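Local coordinates for SNF1-like protein kinase ssp2 (Schizosaccharomyces pombe, PDB 2QRD), which is the C-terminal part of a protein kinase of the SNF1/AMPK family, and with two other proteins forms a complex that probably senses cellular energy, at residues 32-37 and 128-133; 58-63 and 78-83; 94-99 and 121-126; 21-26 and 88-93. One frame throughout, in Å; residues are numbered along the deposited sequence.

Contact 1 of 4, residues 32-37 and 128-133; sequences RALQRA and AMLVCK
Met129 meets Ala37 at one border of this helix-helix contact, its CG 4.3 Å from Ala37 CB, so the thin, flexible thioether chain runs past a residue that has only a methyl group to offer. One residue on, Leu130 turns its CD2 branch to Ala33 CB, 3.8 Å away, while its CG faces Leu34 CD2; both helices also rest here on Trp62 of strand 57-63. The pair is the helical layer of the KA1-like fold, two helices laid over one antiparallel sheet, and their short segments approach to 8.6 Å with 120° between their directions. Small alanines on helix 23-37 permit that approach. Lys133, at the end of the segment, has the largest buried area of any residue here. Its CB lies 3.7 Å from Ala33 CB and its CG 3.9 Å from Ala37 CB, and a bend at the second torsion (chi2 -46°) carries CD over the centre of one face of the Arg36 guanidinium. Long aliphatic chains ending in charge suit such a border, since the methylenes can pack while the charged ends find polar partners or solvent. The Arg36 guanidinium meets Lys133 again at its edge, where NH2 gives a weak, bent bond (2.8 Å, 127°) to Lys133 O; its stronger partner is Ser136 OG, one turn further along. Arg36 NH1 and Lys133 NZ stand 4.4 Å apart, and their like charges probably oppose closer approach.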
loop_
_atom_site.group_PDB
_atom_site.type_symbol
_atom_site.label_atom_id
_atom_site.label_comp_id
_atom_site.label_asym_id
_atom_site.label_seq_id
_atom_site.Cartn_x
_atom_site.Cartn_y
_atom_site.Cartn_z
ATOM N N ARG A 32 -29.729 15.717 3.018
ATOM C CA ARG A 32 -30.422 14.659 2.304
ATOM C C ARG A 32 -29.527 13.431 2.113
ATOM O O ARG A 32 -29.962 12.308 2.349
ATOM C CB ARG A 32 -31.013 15.180 0.984
ATOM C CG ARG A 32 -32.313 15.932 1.188
ATOM C CD ARG A 32 -32.890 16.479 -0.113
ATOM N NE ARG A 32 -34.288 16.905 0.051
ATOM C CZ ARG A 32 -34.905 17.811 -0.707
ATOM N NH1 ARG A 32 -34.234 18.418 -1.683
ATOM N NH2 ARG A 32 -36.185 18.128 -0.478
ATOM N N ALA A 33 -28.284 13.664 1.709
ATOM C CA ALA A 33 -27.254 12.620 1.620
ATOM C C ALA A 33 -26.956 11.898 2.970
ATOM O O ALA A 33 -26.824 10.674 2.996
ATOM C CB ALA A 33 -25.988 13.224 1.082
ATOM N N LEU A 34 -26.828 12.659 4.066
ATOM C CA LEU A 34 -26.673 12.099 5.414
ATOM C C LEU A 34 -27.842 11.187 5.774
ATOM O O LEU A 34 -27.648 10.105 6.318
ATOM C CB LEU A 34 -26.531 13.210 6.463
ATOM C CG LEU A 34 -25.231 14.044 6.472
ATOM C CD1 LEU A 34 -25.380 15.228 7.444
ATOM C CD2 LEU A 34 -24.016 13.223 6.850
ATOM N N GLN A 35 -29.054 11.608 5.424
ATOM C CA GLN A 35 -30.242 10.859 5.753
ATOM C C GLN A 35 -30.363 9.580 4.916
ATOM O O GLN A 35 -30.858 8.556 5.422
ATOM C CB GLN A 35 -31.492 11.728 5.601
ATOM C CG GLN A 35 -32.771 10.971 5.853
ATOM C CD GLN A 35 -33.978 11.654 5.300
ATOM O OE1 GLN A 35 -34.760 12.236 6.045
ATOM N NE2 GLN A 35 -34.162 11.572 3.983
ATOM N N ARG A 36 -29.943 9.632 3.650
ATOM C CA ARG A 36 -29.930 8.419 2.814
ATOM C C ARG A 36 -28.877 7.421 3.285
ATOM O O ARG A 36 -29.102 6.215 3.246
ATOM C CB ARG A 36 -29.709 8.731 1.340
ATOM C CG ARG A 36 -30.933 9.207 0.618
ATOM C CD ARG A 36 -30.838 8.837 -0.843
ATOM N NE ARG A 36 -29.692 9.469 -1.499
ATOM C CZ ARG A 36 -29.114 9.019 -2.614
ATOM N NH1 ARG A 36 -29.555 7.913 -3.225
ATOM N NH2 ARG A 36 -28.093 9.687 -3.129
ATOM N N ALA A 37 -27.738 7.928 3.753
ATOM C CA ALA A 37 -26.682 7.060 4.281
ATOM C C ALA A 37 -27.039 6.461 5.646
ATOM O O ALA A 37 -26.378 5.536 6.114
ATOM C CB ALA A 37 -25.347 7.794 4.328
ATOM N N ALA A 128 -16.786 7.562 2.043
ATOM C CA ALA A 128 -17.094 7.024 0.722
ATOM C C ALA A 128 -18.597 6.840 0.544
ATOM O O ALA A 128 -19.132 7.120 -0.527
ATOM C CB ALA A 128 -16.332 5.707 0.470
ATOM N N MET A 129 -19.267 6.359 1.588
ATOM C CA MET A 129 -20.726 6.289 1.673
ATOM C C MET A 129 -21.390 7.678 1.466
ATOM O O MET A 129 -22.274 7.834 0.616
ATOM C CB MET A 129 -21.119 5.663 3.038
ATOM C CG MET A 129 -22.429 4.868 3.068
ATOM S SD MET A 129 -22.749 3.821 4.570
ATOM C CE MET A 129 -21.110 3.051 4.813
ATOM N N LEU A 130 -20.954 8.664 2.242
ATOM C CA LEU A 130 -21.427 10.034 2.075
ATOM C C LEU A 130 -21.249 10.509 0.635
ATOM O O LEU A 130 -22.187 11.008 0.014
ATOM C CB LEU A 130 -20.695 10.975 3.034
ATOM C CG LEU A 130 -21.487 12.183 3.538
ATOM C CD1 LEU A 130 -20.560 13.354 3.822
ATOM C CD2 LEU A 130 -22.563 12.576 2.536
ATOM N N VAL A 131 -20.038 10.349 0.114
ATOM C CA VAL A 131 -19.709 10.802 -1.226
ATOM C C VAL A 131 -20.616 10.165 -2.268
ATOM O O VAL A 131 -21.104 10.858 -3.152
ATOM C CB VAL A 131 -18.193 10.615 -1.555
ATOM C CG1 VAL A 131 -17.933 10.770 -3.016
ATOM C CG2 VAL A 131 -17.352 11.628 -0.763
ATOM N N CYS A 132 -20.903 8.872 -2.132
ATOM C CA CYS A 132 -21.811 8.204 -3.070
ATOM C C CYS A 132 -23.242 8.724 -3.020
ATOM O O CYS A 132 -23.930 8.753 -4.037
ATOM C CB CYS A 132 -21.779 6.692 -2.883
ATOM S SG CYS A 132 -20.183 6.039 -3.443
ATOM N N LYS A 133 -23.682 9.129 -1.835
ATOM C CA LYS A 133 -25.004 9.701 -1.659
ATOM C C LYS A 133 -25.018 11.107 -2.250
ATOM O O LYS A 133 -25.936 11.453 -2.964
ATOM C CB LYS A 133 -25.384 9.743 -0.171
ATOM C CG LYS A 133 -25.541 8.382 0.494
ATOM C CD LYS A 133 -26.365 7.449 -0.392
ATOM C CE LYS A 133 -26.557 6.102 0.271
ATOM N NZ LYS A 133 -27.267 5.234 -0.641
#

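Contact 2 of 4, residues 58-63 and 78-83; sequences IKSRWE and IELQLY
Strands 58-63 and 78-83 run antiparallel, with Ile58-Leu80 and Ser60-Ile78 as hydrogen-bonded pairs on either side of the non-hydrogen-bonded pair Lys59-Glu79. Ile78 O is gripped twice: Ser60 N (2.8 Å) and Ser60 OG (2.7 Å) reach it from opposite faces of its carbonyl plane. Serine manages this because its hydroxyl sits between the backbone N and the carbonyl carbon (chi1 64°), and the same OG accepts from Trp62 NE1 at 2.9 Å. The small polar residue thus satisfies the buried indole N-H and steadies the ring. Over one face of that indole comes Ile78 CD1, in a CH-pi contact 3.7 Å from the centroid of the five-membered ring. On the same face of the sheet as Ser60 and Ile78, the CG2 branch of Ile58 packs obliquely on Leu80 CD2 at 4.1 Å, branched aliphatics filling the interior. On the other face of the sheet, Lys59 and Glu79 form a long salt bridge, NZ to OE1 3.9 Å; the stronger partner of Glu79 is Lys95 on strand 89-101. These two strands are neighbours in the central sheet, between strands 40-41 and 89-101, and their Ile58, Trp62, Ile78 and Leu80 face lies beneath helices 23-37 and 123-136.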
loop_
_atom_site.group_PDB
_atom_site.type_symbol
_atom_site.label_atom_id
_atom_site.label_comp_id
_atom_site.label_asym_id
_atom_site.label_seq_id
_atom_site.Cartn_x
_atom_site.Cartn_y
_atom_site.Cartn_z
ATOM N N ILE A 58 -22.256 20.893 10.881
ATOM C CA ILE A 58 -23.135 19.753 11.170
ATOM C C ILE A 58 -22.309 18.693 11.923
ATOM O O ILE A 58 -21.231 18.295 11.446
ATOM C CB ILE A 58 -23.712 19.105 9.859
ATOM C CG1 ILE A 58 -24.486 20.141 9.028
ATOM C CG2 ILE A 58 -24.543 17.837 10.167
ATOM C CD1 ILE A 58 -24.661 19.771 7.516
ATOM N N LYS A 59 -22.816 18.236 13.077
ATOM C CA LYS A 59 -22.235 17.061 13.722
ATOM C C LYS A 59 -23.077 15.826 13.410
ATOM O O LYS A 59 -24.288 15.833 13.564
ATOM C CB LYS A 59 -22.019 17.268 15.229
ATOM C CG LYS A 59 -20.998 18.362 15.540
ATOM C CD LYS A 59 -20.277 18.131 16.821
ATOM C CE LYS A 59 -19.561 19.423 17.276
ATOM N NZ LYS A 59 -18.346 19.170 18.149
ATOM N N SER A 60 -22.437 14.769 12.956
ATOM C CA SER A 60 -23.196 13.598 12.547
ATOM C C SER A 60 -22.729 12.366 13.320
ATOM O O SER A 60 -21.550 12.247 13.695
ATOM C CB SER A 60 -23.097 13.369 11.028
ATOM O OG SER A 60 -21.761 13.077 10.657
ATOM N N ARG A 61 -23.669 11.478 13.593
ATOM C CA ARG A 61 -23.361 10.191 14.189
ATOM C C ARG A 61 -23.783 9.078 13.229
ATOM O O ARG A 61 -24.881 9.115 12.661
ATOM C CB ARG A 61 -24.055 10.050 15.541
ATOM C CG ARG A 61 -23.484 8.951 16.378
ATOM C CD ARG A 61 -24.231 8.840 17.674
ATOM N NE ARG A 61 -25.658 8.689 17.427
ATOM C CZ ARG A 61 -26.597 8.911 18.330
ATOM N NH1 ARG A 61 -26.237 9.285 19.551
ATOM N NH2 ARG A 61 -27.887 8.761 18.009
ATOM N N TRP A 62 -22.900 8.101 13.065
ATOM C CA TRP A 62 -23.080 6.994 12.119
ATOM C C TRP A 62 -22.902 5.676 12.866
ATOM O O TRP A 62 -21.893 5.479 13.589
ATOM C CB TRP A 62 -22.002 7.038 11.032
ATOM C CG TRP A 62 -21.912 8.291 10.171
ATOM C CD1 TRP A 62 -21.573 9.575 10.564
ATOM C CD2 TRP A 62 -22.101 8.352 8.760
ATOM N NE1 TRP A 62 -21.582 10.428 9.477
ATOM C CE2 TRP A 62 -21.889 9.702 8.359
ATOM C CE3 TRP A 62 -22.446 7.398 7.792
ATOM C CZ2 TRP A 62 -22.012 10.118 7.033
ATOM C CZ3 TRP A 62 -22.557 7.810 6.458
ATOM C CH2 TRP A 62 -22.355 9.163 6.095
ATOM N N GLU A 63 -23.868 4.771 12.702
ATOM C CA GLU A 63 -23.705 3.408 13.203
ATOM C C GLU A 63 -22.637 2.731 12.335
ATOM O O GLU A 63 -22.592 2.954 11.131
ATOM C CB GLU A 63 -25.051 2.633 13.260
ATOM C CG GLU A 63 -26.054 3.193 14.317
ATOM C CD GLU A 63 -26.889 2.129 15.122
ATOM O OE1 GLU A 63 -27.923 1.605 14.611
ATOM O OE2 GLU A 63 -26.550 1.867 16.317
ATOM N N ILE A 78 -18.634 12.313 12.891
ATOM C CA ILE A 78 -18.099 13.023 11.741
ATOM C C ILE A 78 -18.702 14.450 11.764
ATOM O O ILE A 78 -19.925 14.634 11.819
ATOM C CB ILE A 78 -18.420 12.241 10.410
ATOM C CG1 ILE A 78 -17.763 10.851 10.409
ATOM C CG2 ILE A 78 -18.013 13.037 9.145
ATOM C CD1 ILE A 78 -18.178 9.905 9.269
ATOM N N GLU A 79 -17.850 15.457 11.760
ATOM C CA GLU A 79 -18.321 16.838 11.676
ATOM C C GLU A 79 -18.096 17.412 10.276
ATOM O O GLU A 79 -17.014 17.292 9.702
ATOM C CB GLU A 79 -17.613 17.677 12.716
ATOM C CG GLU A 79 -17.995 19.131 12.703
ATOM C CD GLU A 79 -17.110 19.967 13.618
ATOM O OE1 GLU A 79 -16.606 19.416 14.636
ATOM O OE2 GLU A 79 -16.916 21.175 13.313
ATOM N N LEU A 80 -19.135 18.026 9.724
ATOM C CA LEU A 80 -19.069 18.612 8.387
ATOM C C LEU A 80 -19.018 20.106 8.515
ATOM O O LEU A 80 -19.649 20.663 9.384
ATOM C CB LEU A 80 -20.277 18.240 7.547
ATOM C CG LEU A 80 -20.741 16.790 7.330
ATOM C CD1 LEU A 80 -19.712 15.967 6.617
ATOM C CD2 LEU A 80 -21.217 16.108 8.591
ATOM N N GLN A 81 -18.255 20.749 7.648
ATOM C CA GLN A 81 -18.146 22.199 7.667
ATOM C C GLN A 81 -18.131 22.756 6.245
ATOM O O GLN A 81 -17.236 22.447 5.472
ATOM C CB GLN A 81 -16.882 22.624 8.412
ATOM C CG GLN A 81 -16.658 24.132 8.500
ATOM C CD GLN A 81 -17.720 24.841 9.297
ATOM O OE1 GLN A 81 -17.804 24.695 10.511
ATOM N NE2 GLN A 81 -18.533 25.632 8.615
ATOM N N LEU A 82 -19.124 23.566 5.914
ATOM C CA LEU A 82 -19.133 24.262 4.643
ATOM C C LEU A 82 -18.321 25.571 4.742
ATOM O O LEU A 82 -18.432 26.329 5.717
ATOM C CB LEU A 82 -20.574 24.506 4.121
ATOM C CG LEU A 82 -20.759 24.760 2.601
ATOM C CD1 LEU A 82 -20.564 23.483 1.765
ATOM C CD2 LEU A 82 -22.089 25.400 2.237
ATOM N N TYR A 83 -17.477 25.780 3.731
ATOM C CA TYR A 83 -16.688 26.984 3.559
ATOM C C TYR A 83 -16.887 27.582 2.169
ATOM O O TYR A 83 -16.900 26.842 1.160
ATOM C CB TYR A 83 -15.209 26.684 3.688
ATOM C CG TYR A 83 -14.727 26.272 5.048
ATOM C CD1 TYR A 83 -14.680 27.185 6.113
ATOM C CD2 TYR A 83 -14.268 24.971 5.264
ATOM C CE1 TYR A 83 -14.218 26.803 7.358
ATOM C CE2 TYR A 83 -13.795 24.582 6.504
ATOM C CZ TYR A 83 -13.764 25.500 7.532
ATOM O OH TYR A 83 -13.300 25.077 8.740
#

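Contact 3 of 4, residues 94-99 and 121-126; sequences VKSNGY and FPFLDL
The start of the C-terminal helix of the KA1-like fold is docked here on the strand that precedes it in the chain, through two aromatic rings, one from each segment. Phe123, in the first turn of the helix, has CG anti to its backbone N (chi1 165°), and its ring lies over the strand. Ser96 CB sits above one ring face in a CH-pi contact, 3.7 Å from the centroid and 16° off the normal, while Val94 O meets the ring edge in plane and Val94 CG1 packs 4.1 Å from CE1. A serine is slim enough to let the ring come close to the backbone, whose Ser96 N is 3.6 Å from Phe123 CE1. Its OG has a separate task, accepting from Gly98 N in an ST turn; the positive phi of Gly98 is one that glycine readily adopts. Tyr99 reaches back from the far end of the strand segment. Pro122 CD, beside the cis peptide bond that follows Phe121, lies over one face of the Tyr99 ring in a second CH-pi contact, 3.8 Å from the centroid. The phenol oxygen accepts from Phe123 N (3.2 Å, 150°) and also bonds to Ser119 O, so a tyrosine here joins apolar and polar grips on the turn leading into the helix. Asp125 OD2 is hydrogen-bonded to an aromatic side chain of another protein of the assembly, and Asn62 of the SPCC1919.03c protein packs on Ser96 and Phe123. Within the chain, Val94 rests on Ile78 and Leu80 of strand 74-84, and Leu126 faces Ala76 of that strand.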
loop_
_atom_site.group_PDB
_atom_site.type_symbol
_atom_site.label_atom_id
_atom_site.label_comp_id
_atom_site.label_asym_id
_atom_site.label_seq_id
_atom_site.Cartn_x
_atom_site.Cartn_y
_atom_site.Cartn_z
ATOM N N VAL A 94 -14.778 17.599 6.001
ATOM C CA VAL A 94 -15.334 16.410 6.656
ATOM C C VAL A 94 -14.213 15.830 7.512
ATOM O O VAL A 94 -13.137 15.460 6.987
ATOM C CB VAL A 94 -15.807 15.313 5.636
ATOM C CG1 VAL A 94 -16.314 14.068 6.376
ATOM C CG2 VAL A 94 -16.881 15.841 4.659
ATOM N N LYS A 95 -14.453 15.770 8.823
ATOM C CA LYS A 95 -13.433 15.351 9.757
ATOM C C LYS A 95 -13.887 14.325 10.791
ATOM O O LYS A 95 -15.032 14.320 11.255
ATOM C CB LYS A 95 -12.836 16.560 10.476
ATOM C CG LYS A 95 -13.712 17.142 11.557
ATOM C CD LYS A 95 -12.914 17.923 12.573
ATOM C CE LYS A 95 -13.763 19.112 13.041
ATOM N NZ LYS A 95 -13.605 19.460 14.475
ATOM N N SER A 96 -12.956 13.461 11.169
ATOM C CA SER A 96 -13.270 12.446 12.155
ATOM C C SER A 96 -13.181 13.024 13.562
ATOM O O SER A 96 -12.176 13.653 13.923
ATOM C CB SER A 96 -12.359 11.234 11.993
ATOM O OG SER A 96 -12.727 10.229 12.925
ATOM N N ASN A 97 -14.248 12.815 14.346
ATOM C CA ASN A 97 -14.217 13.053 15.790
ATOM C C ASN A 97 -14.124 11.764 16.607
ATOM O O ASN A 97 -14.323 11.769 17.817
ATOM C CB ASN A 97 -15.406 13.931 16.227
ATOM C CG ASN A 97 -15.195 15.422 15.908
ATOM O OD1 ASN A 97 -16.107 16.133 15.494
ATOM N ND2 ASN A 97 -13.978 15.887 16.116
ATOM N N GLY A 98 -13.821 10.648 15.954
ATOM C CA GLY A 98 -13.630 9.400 16.697
ATOM C C GLY A 98 -14.737 8.345 16.665
ATOM O O GLY A 98 -15.777 8.511 16.004
ATOM N N TYR A 99 -14.483 7.256 17.396
ATOM C CA TYR A 99 -15.379 6.115 17.505
ATOM C C TYR A 99 -15.600 5.813 18.958
ATOM O O TYR A 99 -14.673 5.903 19.777
ATOM C CB TYR A 99 -14.791 4.875 16.831
ATOM C CG TYR A 99 -14.066 5.171 15.528
ATOM C CD1 TYR A 99 -14.769 5.532 14.373
ATOM C CD2 TYR A 99 -12.673 5.080 15.458
ATOM C CE1 TYR A 99 -14.076 5.829 13.190
ATOM C CE2 TYR A 99 -11.988 5.357 14.303
ATOM C CZ TYR A 99 -12.687 5.734 13.177
ATOM O OH TYR A 99 -11.980 5.993 12.051
ATOM N N PHE A 121 -9.923 4.383 9.606
ATOM C CA PHE A 121 -11.029 3.477 9.325
ATOM C C PHE A 121 -11.792 3.140 10.611
ATOM O O PHE A 121 -11.171 2.905 11.636
ATOM C CB PHE A 121 -10.483 2.218 8.658
ATOM C CG PHE A 121 -9.966 2.474 7.291
ATOM C CD1 PHE A 121 -8.628 2.769 7.077
ATOM C CD2 PHE A 121 -10.830 2.462 6.195
ATOM C CE1 PHE A 121 -8.154 3.012 5.773
ATOM C CE2 PHE A 121 -10.369 2.710 4.921
ATOM C CZ PHE A 121 -9.030 2.981 4.710
ATOM N N PRO A 122 -13.134 3.055 10.557
ATOM C CA PRO A 122 -14.047 3.126 9.417
ATOM C C PRO A 122 -14.362 4.515 8.870
ATOM O O PRO A 122 -15.168 4.646 7.947
ATOM C CB PRO A 122 -15.304 2.465 9.970
ATOM C CG PRO A 122 -15.267 2.761 11.396
ATOM C CD PRO A 122 -13.849 2.688 11.791
ATOM N N PHE A 123 -13.728 5.537 9.421
ATOM C CA PHE A 123 -13.994 6.896 9.018
ATOM C C PHE A 123 -14.028 7.062 7.497
ATOM O O PHE A 123 -15.029 7.550 6.969
ATOM C CB PHE A 123 -12.970 7.863 9.636
ATOM C CG PHE A 123 -12.961 9.238 8.989
ATOM C CD1 PHE A 123 -14.097 10.057 9.025
ATOM C CD2 PHE A 123 -11.821 9.703 8.339
ATOM C CE1 PHE A 123 -14.074 11.335 8.445
ATOM C CE2 PHE A 123 -11.808 10.958 7.746
ATOM C CZ PHE A 123 -12.933 11.765 7.812
ATOM N N LEU A 124 -12.941 6.683 6.820
ATOM C CA LEU A 124 -12.864 6.775 5.370
ATOM C C LEU A 124 -13.858 5.889 4.606
ATOM O O LEU A 124 -14.203 6.210 3.466
ATOM C CB LEU A 124 -11.428 6.485 4.861
ATOM C CG LEU A 124 -10.334 7.546 5.046
ATOM C CD1 LEU A 124 -8.985 6.992 4.600
ATOM C CD2 LEU A 124 -10.696 8.811 4.292
ATOM N N ASP A 125 -14.283 4.765 5.199
ATOM C CA ASP A 125 -15.339 3.919 4.576
ATOM C C ASP A 125 -16.686 4.599 4.699
ATOM O O ASP A 125 -17.499 4.506 3.837
ATOM C CB ASP A 125 -15.399 2.506 5.168
ATOM C CG ASP A 125 -14.025 1.819 5.226
ATOM O OD1 ASP A 125 -13.500 1.650 6.331
ATOM O OD2 ASP A 125 -13.452 1.461 4.193
ATOM N N LEU A 126 -16.886 5.347 5.769
ATOM C CA LEU A 126 -18.073 6.200 5.921
ATOM C C LEU A 126 -18.121 7.446 4.998
ATOM O O LEU A 126 -19.194 7.802 4.481
ATOM C CB LEU A 126 -18.218 6.585 7.384
ATOM C CG LEU A 126 -19.034 5.619 8.280
ATOM C CD1 LEU A 126 -19.201 4.222 7.796
ATOM C CD2 LEU A 126 -18.537 5.649 9.721
#

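Contact 4 of 4, residues 21-26 and 88-93; sequences GDAPEI and GCFMLD
Phe90 contributes the most buried area and meets three residues in and just before the first turn of helix 23-37. With CG anti to its carbonyl carbon (chi1 -58°), the ring projects from strand 89-93 to the turn that begins the helix. Gly21 O lies in the plane of the ring at its edge, 3.3 Å from CE1, where the slightly positive aromatic hydrogens probably suit a carbonyl oxygen. Gly21 is also tied by its own nitrogen, which gives a hydrogen bond to Gly88 O (3.1 Å, 145°). Both glycines have positive phi angles, which residues with a side chain seldom adopt, and their bare backbones can come together at this partly open border. Ile26 then sends CD1 at the ring, 3.3 Å from CD1 of Phe90, a tight approach made by the end of the longer arm of a beta-branched side chain. Ala23, with a single methyl, sits 3.9 Å from Phe90 CZ, short enough for the helix to settle close to the strand. Leu82 of strand 74-84 and Cys19 of strand 17-20 also pack here, as does Pro28 of the SPCC1919.03c protein on Ala23 and Phe90. Such a helix start packed across a sheet by apolar side chains is part of the two-layer alpha+beta arrangement of the KA1-like fold.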
loop_
_atom_site.group_PDB
_atom_site.type_symbol
_atom_site.label_atom_id
_atom_site.label_comp_id
_atom_site.label_asym_id
_atom_site.label_seq_id
_atom_site.Cartn_x
_atom_site.Cartn_y
_atom_site.Cartn_z
ATOM N N GLY A 21 -22.868 26.596 -6.428
ATOM C CA GLY A 21 -24.255 27.039 -6.425
ATOM C C GLY A 21 -24.572 27.799 -5.161
ATOM O O GLY A 21 -23.800 28.653 -4.727
ATOM N N ASP A 22 -25.704 27.450 -4.558
ATOM C CA ASP A 22 -26.217 28.136 -3.384
ATOM C C ASP A 22 -25.864 27.360 -2.134
ATOM O O ASP A 22 -26.048 26.145 -2.095
ATOM C CB ASP A 22 -27.730 28.246 -3.486
ATOM C CG ASP A 22 -28.209 29.663 -3.393
ATOM O OD1 ASP A 22 -28.053 30.408 -4.396
ATOM O OD2 ASP A 22 -28.750 30.028 -2.323
ATOM N N ALA A 23 -25.381 28.058 -1.109
ATOM C CA ALA A 23 -24.952 27.413 0.139
ATOM C C ALA A 23 -26.101 26.764 0.928
ATOM O O ALA A 23 -25.922 25.663 1.450
ATOM C CB ALA A 23 -24.155 28.386 1.008
ATOM N N PRO A 24 -27.291 27.426 1.004
ATOM C CA PRO A 24 -28.453 26.725 1.549
ATOM C C PRO A 24 -28.938 25.538 0.682
ATOM O O PRO A 24 -29.445 24.557 1.235
ATOM C CB PRO A 24 -29.516 27.821 1.631
ATOM C CG PRO A 24 -28.756 29.093 1.581
ATOM C CD PRO A 24 -27.647 28.810 0.654
ATOM N N GLU A 25 -28.773 25.607 -0.642
ATOM C CA GLU A 25 -29.085 24.445 -1.486
ATOM C C GLU A 25 -28.106 23.276 -1.279
ATOM O O GLU A 25 -28.503 22.101 -1.311
ATOM C CB GLU A 25 -29.200 24.825 -2.970
ATOM C CG GLU A 25 -30.487 25.587 -3.311
ATOM C CD GLU A 25 -30.474 26.189 -4.729
ATOM O OE1 GLU A 25 -29.656 25.712 -5.573
ATOM O OE2 GLU A 25 -31.276 27.131 -4.999
ATOM N N ILE A 26 -26.832 23.621 -1.080
ATOM C CA ILE A 26 -25.789 22.668 -0.765
ATOM C C ILE A 26 -26.033 22.068 0.623
ATOM O O ILE A 26 -25.923 20.857 0.801
ATOM C CB ILE A 26 -24.373 23.321 -0.827
ATOM C CG1 ILE A 26 -24.019 23.743 -2.258
ATOM C CG2 ILE A 26 -23.307 22.361 -0.313
ATOM C CD1 ILE A 26 -22.864 24.739 -2.320
ATOM N N GLY A 88 -19.616 31.477 -5.317
ATOM C CA GLY A 88 -20.150 30.328 -6.052
ATOM C C GLY A 88 -19.497 28.978 -5.778
ATOM O O GLY A 88 -20.032 27.942 -6.185
ATOM N N CYS A 89 -18.345 28.977 -5.111
ATOM C CA CYS A 89 -17.590 27.745 -4.918
ATOM C C CYS A 89 -17.305 27.476 -3.450
ATOM O O CYS A 89 -16.858 28.373 -2.710
ATOM C CB CYS A 89 -16.282 27.781 -5.704
ATOM S SG CYS A 89 -16.550 28.257 -7.397
ATOM N N PHE A 90 -17.556 26.228 -3.050
ATOM C CA PHE A 90 -17.540 25.843 -1.642
ATOM C C PHE A 90 -16.747 24.556 -1.439
ATOM O O PHE A 90 -16.620 23.736 -2.365
ATOM C CB PHE A 90 -18.974 25.686 -1.106
ATOM C CG PHE A 90 -19.801 26.922 -1.236
ATOM C CD1 PHE A 90 -20.601 27.131 -2.361
ATOM C CD2 PHE A 90 -19.781 27.899 -0.236
ATOM C CE1 PHE A 90 -21.370 28.302 -2.500
ATOM C CE2 PHE A 90 -20.545 29.056 -0.359
ATOM C CZ PHE A 90 -21.332 29.261 -1.509
ATOM N N MET A 91 -16.183 24.401 -0.245
ATOM C CA MET A 91 -15.670 23.102 0.179
ATOM C C MET A 91 -16.559 22.556 1.290
ATOM O O MET A 91 -16.952 23.281 2.230
ATOM C CB MET A 91 -14.206 23.189 0.660
ATOM C CG MET A 91 -13.650 21.889 1.233
ATOM S SD MET A 91 -12.246 22.034 2.351
ATOM C CE MET A 91 -10.969 22.741 1.295
ATOM N N LEU A 92 -16.899 21.284 1.174
ATOM C CA LEU A 92 -17.440 20.586 2.316
ATOM C C LEU A 92 -16.274 19.876 3.018
ATOM O O LEU A 92 -15.738 18.885 2.526
ATOM C CB LEU A 92 -18.535 19.614 1.886
ATOM C CG LEU A 92 -19.292 18.830 2.974
ATOM C CD1 LEU A 92 -20.103 19.799 3.887
ATOM C CD2 LEU A 92 -20.185 17.791 2.277
ATOM N N ASP A 93 -15.854 20.431 4.147
ATOM C CA ASP A 93 -14.814 19.833 4.962
ATOM C C ASP A 93 -15.461 18.740 5.864
ATOM O O ASP A 93 -16.574 18.910 6.375
ATOM C CB ASP A 93 -14.054 20.929 5.738
ATOM C CG ASP A 93 -12.982 20.367 6.695
ATOM O OD1 ASP A 93 -11.937 19.815 6.219
ATOM O OD2 ASP A 93 -13.189 20.490 7.930
#

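In the fold
From the N terminus the chain passes strand 17-20 and enters helix 23-37, whose beginning opens contact 4 and whose last turns open contact 1. Strands 57-63 and 74-84 follow, closing contact 2 as a short loop nested inside both of these. Strand 89-101 then closes contact 4 at its beginning and opens contact 3 further on, so contacts 4 and 3 come in series, their centres about 22 Å apart. Helix 123-136 closes contact 3 and then contact 1, which therefore encloses contacts 2 and 3 but crosses contact 4. Together they tie both helices to the sheet and to each other, with Trp62 and Leu80 linking contacts 1 and 2.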